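Local coordinates for regulatory protein BlaR1 (Bacillus licheniformis, PDB 1NRF) that probably senses beta-lactam antibiotics through acylation of a serine in this extracellular C-terminal domain, passing the signal across the membrane to the cytoplasm, at residues T26-F31 with V230-E235; F37-S42 with S249-K254. One frame throughout, in Å; residues are numbered along the deposited sequence.

Contact 1 (T26-F31 with V230-E235); sequences TFFDKF and VHIQGE
Phe-28 meets Ile-232 because its CG lies anti to the carbonyl carbon (chi1 -74°), which sends the ring off the helix toward the strand; at Ile-232, chi1 of 65° sets CG1 between N and the carbonyl carbon and leaves CG2 anti to that carbon, turned to the ring. The contact joins helix 25-29 to strand 225-234 of the central sheet, in the penicillin-binding, beta-lactamase-like fold of this sensor domain. No hydrogen bond crosses between the segments; the contact is mainly between apolar side chains, closest at Phe-28 CE1 to Ile-232 CG2, 3.8 Å. The same methyl lies 4.0 Å from Phe-28 CD1, so one side of the ring rim rests against it, obliquely to the ring plane. Val-230, two residues back on the strand, also directs its side chain at the helix, and its CG1 comes within 4.2 Å of Phe-28 CE1. The backbones stay well apart, the nearest CA pair, Phe-28 and Ile-232, being separated by 8.1 Å; the aromatic ring bridges that gap.

His-231 points the opposite way. There its ring stacks on Phe-59 and meets Trp-214 edge-to-face, and its side chain is about 11 Å from that of Ser-63, the probable acylation site. One side of the strand thus meets helices 25-29 and 239-253, while His-231 on the other packs with Phe-59 and Trp-214. On the helix side, Phe-28 also meets the ring of Tyr-50. The carbonyl O of His-231 sits at the edge of the Phe-28 ring, near its plane, 4.2 Å from CE1.

Contact 2 (F37-S42 with S249-K254); sequences FVLFNS and SILDKK
Phe-37, Ile-250 and Leu-251 account for most of the surface buried here, and the ring of Phe-37 is the centre of it. Ile-250 lies over one face of that ring. Its CG2 is 3.8 Å from the ring centroid and 21° off the normal, the geometry of a CH-pi contact. The methyl is displaced toward the rim, and the shortest distance, 3.5 Å, runs from CG2 to Phe-37 CZ. The other branch of Ile-250 reaches further back along the ring, where CD1 is 4.1 Å from Phe-37 CG. With CG1 anti to the carbonyl carbon and CG2 anti to the backbone N (chi1 -63°), both branches can lie along the same face.

This is how the C-terminal helix 239-253 packs on the sheet in the penicillin-binding, beta-lactamase-like fold: the axes of the short segments, strand 37-41 and helix 249-253, pass 11.0 Å apart at 42°, and side chains fill the interval. Tyr-24 also meets the Phe-37 ring, with the two planes nearly perpendicular.

Leu-251 approaches differently, at the edge of the ring and in its plane, its CD1 being 3.9 Å from Phe-37 CE1. That methyl also faces Leu-39, the next strand residue to point at the helix, though loosely, with 4.5 Å between Leu-39 CD1 and Leu-251 CD1. Where the helix ends, Lys-254 directs its NZ to a salt bridge with Glu-22.

From the N terminus the chain enters helix 25-29, the first half of contact 1, and continues into strand 33-41, the first half of contact 2. Some two hundred residues later strand 225-234 closes the loop of contact 1, and helix 239-253, next in sequence, closes that of contact 2. The segments alternate, so the loops cross and neither nests in the other. Strands 33-41 and 225-234 are antiparallel neighbours, which brings Val-230 CG2 to 3.4 Å from Phe-37 CD1. The helices also meet: Phe-27 CG lies 3.7 Å from Ile-250 CG1. N- and C-terminal elements are thereby joined on one face of the sheet.

Contact 1 (T26-F31 with V230-E235)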
loop_
_atom_site.group_PDB
_atom_site.type_symbol
_atom_site.label_atom_id
_atom_site.label_comp_id
_atom_site.label_asym_id
_atom_site.label_seq_id
_atom_site.Cartn_x
_atom_site.Cartn_y
_atom_site.Cartn_z
ATOM N N THR A 26 5.461 21.104 -7.178
ATOM C CA THR A 26 4.190 21.804 -7.359
ATOM C C THR A 26 2.960 20.920 -7.130
ATOM O O THR A 26 1.920 21.397 -6.668
ATOM C CB THR A 26 4.113 22.444 -8.769
ATOM O OG1 THR A 26 4.464 21.468 -9.762
ATOM C CG2 THR A 26 5.069 23.626 -8.869
ATOM N N PHE A 27 3.077 19.637 -7.457
ATOM C CA PHE A 27 1.970 18.715 -7.255
ATOM C C PHE A 27 1.795 18.458 -5.762
ATOM O O PHE A 27 0.681 18.254 -5.285
ATOM C CB PHE A 27 2.224 17.404 -7.999
ATOM C CG PHE A 27 2.137 17.535 -9.489
ATOM C CD1 PHE A 27 0.905 17.706 -10.112
ATOM C CD2 PHE A 27 3.285 17.526 -10.268
ATOM C CE1 PHE A 27 0.821 17.868 -11.491
ATOM C CE2 PHE A 27 3.213 17.688 -11.644
ATOM C CZ PHE A 27 1.978 17.860 -12.257
ATOM N N PHE A 28 2.903 18.473 -5.030
ATOM C CA PHE A 28 2.866 18.271 -3.585
ATOM C C PHE A 28 2.451 19.581 -2.903
ATOM O O PHE A 28 1.738 19.573 -1.898
ATOM C CB PHE A 28 4.242 17.819 -3.081
ATOM C CG PHE A 28 4.578 16.390 -3.427
ATOM C CD1 PHE A 28 4.580 15.402 -2.441
ATOM C CD2 PHE A 28 4.873 16.024 -4.741
ATOM C CE1 PHE A 28 4.868 14.081 -2.752
ATOM C CE2 PHE A 28 5.162 14.695 -5.062
ATOM C CZ PHE A 28 5.158 13.725 -4.066
ATOM N N ASP A 29 2.889 20.702 -3.471
ATOM C CA ASP A 29 2.571 22.029 -2.943
ATOM C C ASP A 29 1.067 22.268 -2.884
ATOM O O ASP A 29 0.574 22.924 -1.968
ATOM C CB ASP A 29 3.189 23.119 -3.827
ATOM C CG ASP A 29 4.701 23.054 -3.881
ATOM O OD1 ASP A 29 5.280 23.683 -4.793
ATOM O OD2 ASP A 29 5.312 22.386 -3.018
ATOM N N LYS A 30 0.347 21.750 -3.878
ATOM C CA LYS A 30 -1.105 21.921 -3.960
ATOM C C LYS A 30 -1.844 21.438 -2.721
ATOM O O LYS A 30 -2.943 21.903 -2.428
ATOM C CB LYS A 30 -1.674 21.198 -5.189
ATOM C CG LYS A 30 -1.209 21.762 -6.533
ATOM C CD LYS A 30 -2.265 21.572 -7.626
ATOM C CE LYS A 30 -2.546 20.096 -7.950
ATOM N NZ LYS A 30 -1.456 19.429 -8.734
ATOM N N PHE A 31 -1.234 20.508 -1.994
ATOM C CA PHE A 31 -1.840 19.957 -0.789
ATOM C C PHE A 31 -1.062 20.327 0.463
ATOM O O PHE A 31 -1.177 19.664 1.493
ATOM C CB PHE A 31 -1.953 18.439 -0.932
ATOM C CG PHE A 31 -2.887 18.021 -2.029
ATOM C CD1 PHE A 31 -4.254 17.919 -1.792
ATOM C CD2 PHE A 31 -2.415 17.820 -3.325
ATOM C CE1 PHE A 31 -5.139 17.632 -2.826
ATOM C CE2 PHE A 31 -3.290 17.534 -4.366
ATOM C CZ PHE A 31 -4.657 17.440 -4.117
ATOM N N VAL A 230 3.794 6.865 -3.416
ATOM C CA VAL A 230 3.913 8.249 -3.013
ATOM C C VAL A 230 3.809 8.301 -1.497
ATOM O O VAL A 230 2.930 7.662 -0.915
ATOM C CB VAL A 230 2.768 9.114 -3.596
ATOM C CG1 VAL A 230 2.686 10.439 -2.865
ATOM C CG2 VAL A 230 2.997 9.362 -5.075
ATOM N N HIS A 231 4.720 9.029 -0.854
ATOM C CA HIS A 231 4.642 9.186 0.588
ATOM C C HIS A 231 4.707 10.665 0.885
ATOM O O HIS A 231 5.578 11.362 0.364
ATOM C CB HIS A 231 5.771 8.460 1.313
ATOM C CG HIS A 231 5.738 8.656 2.799
ATOM N ND1 HIS A 231 6.273 9.769 3.418
ATOM C CD2 HIS A 231 5.156 7.926 3.779
ATOM C CE1 HIS A 231 6.016 9.716 4.710
ATOM N NE2 HIS A 231 5.339 8.609 4.956
ATOM N N ILE A 232 3.789 11.140 1.725
ATOM C CA ILE A 232 3.726 12.558 2.066
ATOM C C ILE A 232 3.701 12.879 3.559
ATOM O O ILE A 232 3.499 12.009 4.415
ATOM C CB ILE A 232 2.478 13.218 1.447
ATOM C CG1 ILE A 232 1.214 12.623 2.075
ATOM C CG2 ILE A 232 2.465 13.019 -0.061
ATOM C CD1 ILE A 232 -0.073 13.338 1.679
ATOM N N GLN A 233 3.897 14.156 3.857
ATOM C CA GLN A 233 3.890 14.659 5.226
ATOM C C GLN A 233 3.437 16.109 5.135
ATOM O O GLN A 233 4.040 16.905 4.410
ATOM C CB GLN A 233 5.297 14.604 5.838
ATOM C CG GLN A 233 6.042 13.306 5.595
ATOM C CD GLN A 233 7.441 13.311 6.188
ATOM O OE1 GLN A 233 8.247 12.420 5.912
ATOM N NE2 GLN A 233 7.736 14.313 7.009
ATOM N N GLY A 234 2.378 16.451 5.859
ATOM C CA GLY A 234 1.879 17.812 5.828
ATOM C C GLY A 234 0.818 18.025 6.883
ATOM O O GLY A 234 0.668 17.201 7.786
ATOM N N GLU A 235 0.070 19.118 6.772
ATOM C CA GLU A 235 -0.977 19.405 7.743
ATOM C C GLU A 235 -2.360 18.906 7.316
ATOM O O GLU A 235 -3.362 19.233 7.950
ATOM C CB GLU A 235 -1.037 20.904 8.019
ATOM C CG GLU A 235 -1.288 21.757 6.794
ATOM C CD GLU A 235 -1.745 23.157 7.163
ATOM O OE1 GLU A 235 -2.802 23.278 7.824
ATOM O OE2 GLU A 235 -1.049 24.133 6.796
#

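Contact 2 (F37-S42 with S249-K254)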
loop_
_atom_site.group_PDB
_atom_site.type_symbol
_atom_site.label_atom_id
_atom_site.label_comp_id
_atom_site.label_asym_id
_atom_site.label_seq_id
_atom_site.Cartn_x
_atom_site.Cartn_y
_atom_site.Cartn_z
ATOM N N PHE A 37 7.978 10.527 -4.662
ATOM C CA PHE A 37 7.277 9.819 -5.713
ATOM C C PHE A 37 8.215 8.850 -6.424
ATOM O O PHE A 37 9.272 9.241 -6.926
ATOM C CB PHE A 37 6.720 10.829 -6.714
ATOM C CG PHE A 37 6.111 10.208 -7.930
ATOM C CD1 PHE A 37 4.847 9.630 -7.876
ATOM C CD2 PHE A 37 6.795 10.219 -9.144
ATOM C CE1 PHE A 37 4.265 9.074 -9.020
ATOM C CE2 PHE A 37 6.229 9.668 -10.290
ATOM C CZ PHE A 37 4.960 9.095 -10.230
ATOM N N VAL A 38 7.830 7.579 -6.442
ATOM C CA VAL A 38 8.599 6.563 -7.128
ATOM C C VAL A 38 7.696 5.887 -8.152
ATOM O O VAL A 38 6.617 5.396 -7.813
ATOM C CB VAL A 38 9.120 5.467 -6.177
ATOM C CG1 VAL A 38 9.972 4.481 -6.950
ATOM C CG2 VAL A 38 9.928 6.079 -5.046
ATOM N N LEU A 39 8.126 5.891 -9.409
ATOM C CA LEU A 39 7.387 5.221 -10.473
ATOM C C LEU A 39 8.342 4.237 -11.153
ATOM O O LEU A 39 9.519 4.550 -11.348
ATOM C CB LEU A 39 6.884 6.230 -11.488
ATOM C CG LEU A 39 6.285 5.625 -12.758
ATOM C CD1 LEU A 39 4.854 5.166 -12.489
ATOM C CD2 LEU A 39 6.311 6.667 -13.865
ATOM N N PHE A 40 7.851 3.051 -11.501
ATOM C CA PHE A 40 8.689 2.057 -12.165
ATOM C C PHE A 40 8.090 1.519 -13.459
ATOM O O PHE A 40 7.012 0.916 -13.455
ATOM C CB PHE A 40 8.995 0.887 -11.224
ATOM C CG PHE A 40 9.887 -0.171 -11.836
ATOM C CD1 PHE A 40 9.366 -1.416 -12.209
ATOM C CD2 PHE A 40 11.239 0.085 -12.059
ATOM C CE1 PHE A 40 10.184 -2.388 -12.796
ATOM C CE2 PHE A 40 12.062 -0.877 -12.645
ATOM C CZ PHE A 40 11.530 -2.121 -13.016
ATOM N N ASN A 41 8.808 1.744 -14.562
ATOM C CA ASN A 41 8.398 1.282 -15.887
ATOM C C ASN A 41 9.016 -0.102 -16.124
ATOM O O ASN A 41 10.222 -0.224 -16.322
ATOM C CB ASN A 41 8.888 2.263 -16.957
ATOM C CG ASN A 41 8.297 1.984 -18.330
ATOM O OD1 ASN A 41 8.147 0.827 -18.731
ATOM N ND2 ASN A 41 7.974 3.047 -19.065
ATOM N N SER A 42 8.181 -1.133 -16.108
ATOM C CA SER A 42 8.639 -2.510 -16.285
ATOM C C SER A 42 9.395 -2.750 -17.581
ATOM O O SER A 42 10.500 -3.296 -17.573
ATOM C CB SER A 42 7.455 -3.478 -16.207
ATOM O OG SER A 42 6.784 -3.373 -14.963
ATOM N N SER A 249 -2.383 12.970 -9.936
ATOM C CA SER A 249 -2.164 14.124 -10.789
ATOM C C SER A 249 -0.857 13.888 -11.527
ATOM O O SER A 249 -0.760 14.130 -12.729
ATOM C CB SER A 249 -2.077 15.407 -9.964
ATOM O OG SER A 249 -0.897 15.443 -9.185
ATOM N N ILE A 250 0.151 13.395 -10.811
ATOM C CA ILE A 250 1.437 13.122 -11.446
ATOM C C ILE A 250 1.276 12.022 -12.489
ATOM O O ILE A 250 1.812 12.127 -13.583
ATOM C CB ILE A 250 2.512 12.713 -10.411
ATOM C CG1 ILE A 250 2.753 13.875 -9.443
ATOM C CG2 ILE A 250 3.815 12.324 -11.119
ATOM C CD1 ILE A 250 3.765 13.578 -8.363
ATOM N N LEU A 251 0.525 10.977 -12.155
ATOM C CA LEU A 251 0.294 9.874 -13.092
ATOM C C LEU A 251 -0.378 10.372 -14.362
ATOM O O LEU A 251 -0.067 9.923 -15.463
ATOM C CB LEU A 251 -0.590 8.802 -12.447
ATOM C CG LEU A 251 0.059 7.480 -12.027
ATOM C CD1 LEU A 251 1.367 7.742 -11.316
ATOM C CD2 LEU A 251 -0.906 6.704 -11.127
ATOM N N ASP A 252 -1.308 11.301 -14.188
ATOM C CA ASP A 252 -2.053 11.883 -15.287
ATOM C C ASP A 252 -1.192 12.889 -16.046
ATOM O O ASP A 252 -1.482 13.234 -17.193
ATOM C CB ASP A 252 -3.315 12.554 -14.740
ATOM C CG ASP A 252 -3.956 13.500 -15.734
ATOM O OD1 ASP A 252 -3.576 14.694 -15.759
ATOM O OD2 ASP A 252 -4.832 13.042 -16.496
ATOM N N LYS A 253 -0.124 13.346 -15.398
ATOM C CA LYS A 253 0.788 14.308 -16.002
ATOM C C LYS A 253 1.722 13.619 -17.000
ATOM O O LYS A 253 2.099 14.199 -18.017
ATOM C CB LYS A 253 1.609 15.004 -14.910
ATOM C CG LYS A 253 2.497 16.127 -15.405
ATOM C CD LYS A 253 1.673 17.256 -16.000
ATOM C CE LYS A 253 2.536 18.484 -16.240
ATOM N NZ LYS A 253 1.739 19.653 -16.701
ATOM N N LYS A 254 2.093 12.379 -16.704
ATOM C CA LYS A 254 2.970 11.625 -17.584
ATOM C C LYS A 254 2.142 10.704 -18.461
ATOM O O LYS A 254 2.654 9.745 -19.022
ATOM C CB LYS A 254 3.975 10.809 -16.769
ATOM C CG LYS A 254 4.783 11.643 -15.785
ATOM C CD LYS A 254 6.195 11.096 -15.593
ATOM C CE LYS A 254 7.043 11.343 -16.835
ATOM N NZ LYS A 254 8.460 10.902 -16.697
#